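Local structure of protection of telomeres protein poz1 (Schizosaccharomyces pombe, 5WE0) at residues L140-W151 / P208-Y219. The protein binds telomeric DNA and negatively regulates telomerase and telomere length. Numbering follows the deposited sequence.
Sequences LYSCAKAGICRW and PWSKFNSVLSRY
Ser-214 OG is gripped side-on by NE (3.1 Å) and NH2 of Arg-218, one turn on, while Leu-140 CD2 lies over one face of the same guanidinium. The NE bond is bent (145°), and OG sits somewhat out of the guanidinium plane. The outer nitrogens of Arg-218 also reach a chain of another protein, NH2 in a salt bridge to an acidic side chain of that chain and NH1 in a hydrogen bond to its backbone. Away from this edge the contact between helices 130-157 and 209-230, which run roughly antiparallel with segment axes at 138°, is apolar. Gly-147 lets them come close: its CA sits 3.4 Å from the centroid of the Phe-212 ring in a CH-pi contact. With CG anti to its carbonyl carbon, Phe-212 turns that face to the glycine, while Trp-151 NE1 approaches Phe-212 CE2 obliquely at 3.9 Å. The edge of the Trp-209 six-membered ring meets the face of the Trp-151 five-membered ring, Trp-209 CE3 to Trp-151 CG 3.7 Å. Val-215 CG1 and Leu-216 CD1 both touch Ala-144 CB. Tyr-219 runs beside Tyr-141, pointing the same way, the two ring planes at 53°, and its hydroxyl is hydrogen-bonded to Glu-107 of helix 93-115. The contact thus pairs an aromatic and aliphatic seam of a helical bundle with a cationic edge, where Ser-214 probably steadies Arg-218 for its acidic partner on the other protein.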
loop_
_atom_site.group_PDB
_atom_site.type_symbol
_atom_site.label_atom_id
_atom_site.label_comp_id
_atom_site.label_asym_id
_atom_site.label_seq_id
_atom_site.Cartn_x
_atom_site.Cartn_y
_atom_site.Cartn_z
ATOM N N LEU A 140 9.161 0.754 10.368
ATOM C CA LEU A 140 7.728 0.758 10.108
ATOM C C LEU A 140 7.403 0.073 8.789
ATOM O O LEU A 140 6.426 -0.681 8.702
ATOM C CB LEU A 140 7.200 2.201 10.111
ATOM C CG LEU A 140 7.262 2.899 11.471
ATOM C CD1 LEU A 140 7.089 4.420 11.341
ATOM C CD2 LEU A 140 6.197 2.301 12.400
ATOM N N TYR A 141 8.194 0.338 7.743
ATOM C CA TYR A 141 7.924 -0.260 6.438
ATOM C C TYR A 141 7.958 -1.772 6.522
ATOM O O TYR A 141 7.088 -2.472 5.977
ATOM C CB TYR A 141 8.941 0.214 5.413
ATOM C CG TYR A 141 8.857 -0.519 4.100
ATOM C CD1 TYR A 141 7.915 -0.145 3.156
ATOM C CD2 TYR A 141 9.741 -1.560 3.777
ATOM C CE1 TYR A 141 7.812 -0.785 1.947
ATOM C CE2 TYR A 141 9.651 -2.207 2.536
ATOM C CZ TYR A 141 8.662 -1.806 1.632
ATOM O OH TYR A 141 8.495 -2.404 0.395
ATOM N N SER A 142 9.018 -2.284 7.126
ATOM C CA SER A 142 9.227 -3.717 7.221
ATOM C C SER A 142 8.126 -4.380 8.057
ATOM O O SER A 142 7.644 -5.458 7.711
ATOM C CB SER A 142 10.643 -3.947 7.780
ATOM O OG SER A 142 10.793 -5.229 8.350
ATOM N N CYS A 143 7.707 -3.742 9.150
ATOM C CA CYS A 143 6.596 -4.271 9.935
ATOM C C CYS A 143 5.292 -4.233 9.131
ATOM O O CYS A 143 4.561 -5.228 9.074
ATOM C CB CYS A 143 6.469 -3.499 11.253
ATOM S SG CYS A 143 5.205 -4.179 12.452
ATOM N N ALA A 144 4.982 -3.089 8.504
ATOM C CA ALA A 144 3.756 -2.975 7.712
ATOM C C ALA A 144 3.726 -4.002 6.589
ATOM O O ALA A 144 2.696 -4.642 6.350
ATOM C CB ALA A 144 3.615 -1.569 7.133
ATOM N N LYS A 145 4.836 -4.148 5.864
ATOM C CA LYS A 145 4.852 -5.075 4.742
ATOM C C LYS A 145 4.621 -6.512 5.201
ATOM O O LYS A 145 3.861 -7.257 4.568
ATOM C CB LYS A 145 6.165 -4.981 3.985
ATOM C CG LYS A 145 6.232 -5.894 2.783
ATOM C CD LYS A 145 7.604 -5.878 2.186
ATOM C CE LYS A 145 7.679 -6.799 0.985
ATOM N NZ LYS A 145 9.075 -6.790 0.460
ATOM N N ALA A 146 5.279 -6.924 6.291
ATOM C CA ALA A 146 5.104 -8.287 6.786
ATOM C C ALA A 146 3.675 -8.521 7.259
ATOM O O ALA A 146 3.120 -9.612 7.071
ATOM C CB ALA A 146 6.086 -8.572 7.920
ATOM N N GLY A 147 3.062 -7.506 7.875
ATOM C CA GLY A 147 1.681 -7.646 8.301
ATOM C C GLY A 147 0.719 -7.831 7.141
ATOM O O GLY A 147 -0.201 -8.642 7.214
ATOM N N ILE A 148 0.901 -7.056 6.070
ATOM C CA ILE A 148 0.044 -7.167 4.898
ATOM C C ILE A 148 0.160 -8.559 4.279
ATOM O O ILE A 148 -0.858 -9.203 3.955
ATOM C CB ILE A 148 0.391 -6.059 3.881
ATOM C CG1 ILE A 148 0.034 -4.666 4.442
ATOM C CG2 ILE A 148 -0.275 -6.321 2.531
ATOM C CD1 ILE A 148 0.720 -3.487 3.724
ATOM N N CYS A 149 1.405 -9.041 4.098
ATOM C CA CYS A 149 1.626 -10.368 3.507
ATOM C C CYS A 149 1.033 -11.474 4.369
ATOM O O CYS A 149 0.478 -12.447 3.855
ATOM C CB CYS A 149 3.122 -10.637 3.332
ATOM S SG CYS A 149 3.929 -9.493 2.226
ATOM N N ARG A 150 1.194 -11.365 5.678
ATOM C CA ARG A 150 0.674 -12.377 6.576
ATOM C C ARG A 150 -0.855 -12.397 6.553
ATOM O O ARG A 150 -1.476 -13.473 6.529
ATOM C CB ARG A 150 1.203 -12.118 7.978
ATOM C CG ARG A 150 0.900 -13.248 8.914
ATOM C CD ARG A 150 2.067 -13.487 9.843
ATOM N NE ARG A 150 1.666 -13.013 11.157
ATOM C CZ ARG A 150 2.351 -13.199 12.272
ATOM N NH1 ARG A 150 1.862 -12.736 13.415
ATOM N NH2 ARG A 150 3.508 -13.845 12.236
ATOM N N TRP A 151 -1.486 -11.221 6.548
ATOM C CA TRP A 151 -2.947 -11.217 6.531
ATOM C C TRP A 151 -3.505 -11.661 5.184
ATOM O O TRP A 151 -4.556 -12.318 5.150
ATOM C CB TRP A 151 -3.470 -9.844 6.940
ATOM C CG TRP A 151 -3.525 -9.772 8.451
ATOM C CD1 TRP A 151 -2.458 -9.712 9.327
ATOM C CD2 TRP A 151 -4.701 -9.829 9.260
ATOM N NE1 TRP A 151 -2.913 -9.704 10.630
ATOM C CE2 TRP A 151 -4.285 -9.773 10.614
ATOM C CE3 TRP A 151 -6.064 -9.899 8.973
ATOM C CZ2 TRP A 151 -5.188 -9.775 11.667
ATOM C CZ3 TRP A 151 -6.963 -9.933 10.021
ATOM C CH2 TRP A 151 -6.525 -9.866 11.356
ATOM N N PRO A 208 -2.892 -8.560 15.995
ATOM C CA PRO A 208 -4.160 -8.067 15.441
ATOM C C PRO A 208 -3.932 -7.045 14.350
ATOM O O PRO A 208 -2.901 -6.371 14.301
ATOM C CB PRO A 208 -4.872 -7.446 16.652
ATOM C CG PRO A 208 -3.761 -7.095 17.590
ATOM C CD PRO A 208 -2.719 -8.173 17.406
ATOM N N TRP A 209 -4.916 -6.935 13.453
ATOM C CA TRP A 209 -4.753 -5.998 12.353
ATOM C C TRP A 209 -4.577 -4.563 12.842
ATOM O O TRP A 209 -3.921 -3.763 12.165
ATOM C CB TRP A 209 -5.925 -6.073 11.373
ATOM C CG TRP A 209 -5.697 -5.099 10.290
ATOM C CD1 TRP A 209 -6.324 -3.901 10.115
ATOM C CD2 TRP A 209 -4.680 -5.178 9.280
ATOM N NE1 TRP A 209 -5.779 -3.233 9.033
ATOM C CE2 TRP A 209 -4.768 -3.995 8.503
ATOM C CE3 TRP A 209 -3.711 -6.131 8.952
ATOM C CZ2 TRP A 209 -3.926 -3.749 7.405
ATOM C CZ3 TRP A 209 -2.865 -5.879 7.859
ATOM C CH2 TRP A 209 -2.994 -4.707 7.098
ATOM N N SER A 210 -5.117 -4.222 14.019
ATOM C CA SER A 210 -5.006 -2.848 14.504
ATOM C C SER A 210 -3.546 -2.408 14.639
ATOM O O SER A 210 -3.249 -1.225 14.475
ATOM C CB SER A 210 -5.702 -2.685 15.853
ATOM O OG SER A 210 -5.111 -3.552 16.802
ATOM N N LYS A 211 -2.637 -3.336 14.978
ATOM C CA LYS A 211 -1.224 -2.991 15.078
ATOM C C LYS A 211 -0.651 -2.610 13.715
ATOM O O LYS A 211 0.130 -1.656 13.604
ATOM C CB LYS A 211 -0.410 -4.140 15.668
ATOM C CG LYS A 211 1.059 -3.694 15.754
ATOM C CD LYS A 211 2.130 -4.747 15.982
ATOM C CE LYS A 211 3.531 -4.061 16.065
ATOM N NZ LYS A 211 3.572 -2.702 16.764
ATOM N N PHE A 212 -1.006 -3.365 12.668
ATOM C CA PHE A 212 -0.483 -3.068 11.341
ATOM C C PHE A 212 -1.149 -1.857 10.739
ATOM O O PHE A 212 -0.520 -1.134 9.970
ATOM C CB PHE A 212 -0.636 -4.271 10.435
ATOM C CG PHE A 212 0.120 -5.441 10.933
ATOM C CD1 PHE A 212 1.508 -5.386 11.005
ATOM C CD2 PHE A 212 -0.534 -6.562 11.390
ATOM C CE1 PHE A 212 2.231 -6.446 11.503
ATOM C CE2 PHE A 212 0.180 -7.634 11.884
ATOM C CZ PHE A 212 1.570 -7.578 11.938
ATOM N N ASN A 213 -2.405 -1.601 11.095
ATOM C CA ASN A 213 -3.027 -0.343 10.703
ATOM C C ASN A 213 -2.236 0.841 11.254
ATOM O O ASN A 213 -1.975 1.814 10.541
ATOM C CB ASN A 213 -4.476 -0.313 11.197
ATOM C CG ASN A 213 -5.153 1.002 10.931
ATOM O OD1 ASN A 213 -5.528 1.305 9.800
ATOM N ND2 ASN A 213 -5.311 1.803 11.973
ATOM N N SER A 214 -1.852 0.776 12.529
ATOM C CA SER A 214 -1.103 1.875 13.147
ATOM C C SER A 214 0.290 2.033 12.529
ATOM O O SER A 214 0.714 3.148 12.205
ATOM C CB SER A 214 -1.007 1.634 14.655
ATOM O OG SER A 214 -0.065 2.519 15.230
ATOM N N VAL A 215 1.015 0.923 12.367
ATOM C CA VAL A 215 2.349 0.943 11.758
ATOM C C VAL A 215 2.291 1.513 10.350
ATOM O O VAL A 215 3.140 2.324 9.949
ATOM C CB VAL A 215 2.937 -0.479 11.767
ATOM C CG1 VAL A 215 4.046 -0.619 10.759
ATOM C CG2 VAL A 215 3.406 -0.856 13.161
ATOM N N LEU A 216 1.311 1.075 9.566
ATOM C CA LEU A 216 1.208 1.518 8.178
ATOM C C LEU A 216 0.848 2.995 8.102
ATOM O O LEU A 216 1.405 3.740 7.283
ATOM C CB LEU A 216 0.168 0.674 7.448
ATOM C CG LEU A 216 -0.032 0.952 5.966
ATOM C CD1 LEU A 216 1.305 0.904 5.265
ATOM C CD2 LEU A 216 -1.003 -0.099 5.395
ATOM N N SER A 217 -0.088 3.439 8.942
ATOM C CA SER A 217 -0.387 4.866 9.016
ATOM C C SER A 217 0.856 5.672 9.383
ATOM O O SER A 217 1.154 6.699 8.767
ATOM C CB SER A 217 -1.478 5.113 10.050
ATOM O OG SER A 217 -1.521 6.503 10.316
ATOM N N ARG A 218 1.588 5.223 10.409
ATOM C CA ARG A 218 2.792 5.927 10.823
ATOM C C ARG A 218 3.866 5.869 9.751
ATOM O O ARG A 218 4.636 6.821 9.601
ATOM C CB ARG A 218 3.290 5.361 12.154
ATOM C CG ARG A 218 2.449 5.859 13.332
ATOM C CD ARG A 218 2.987 5.360 14.643
ATOM N NE ARG A 218 2.624 3.976 14.908
ATOM C CZ ARG A 218 3.431 3.116 15.510
ATOM N NH1 ARG A 218 4.633 3.519 15.890
ATOM N NH2 ARG A 218 3.046 1.871 15.736
ATOM N N TYR A 219 3.933 4.774 8.994
ATOM C CA TYR A 219 4.870 4.727 7.879
ATOM C C TYR A 219 4.538 5.794 6.842
ATOM O O TYR A 219 5.435 6.450 6.304
ATOM C CB TYR A 219 4.876 3.336 7.219
ATOM C CG TYR A 219 5.707 3.383 5.969
ATOM C CD1 TYR A 219 7.108 3.482 6.041
ATOM C CD2 TYR A 219 5.105 3.418 4.722
ATOM C CE1 TYR A 219 7.872 3.582 4.889
ATOM C CE2 TYR A 219 5.844 3.508 3.571
ATOM C CZ TYR A 219 7.225 3.599 3.654
ATOM O OH TYR A 219 7.938 3.711 2.484
#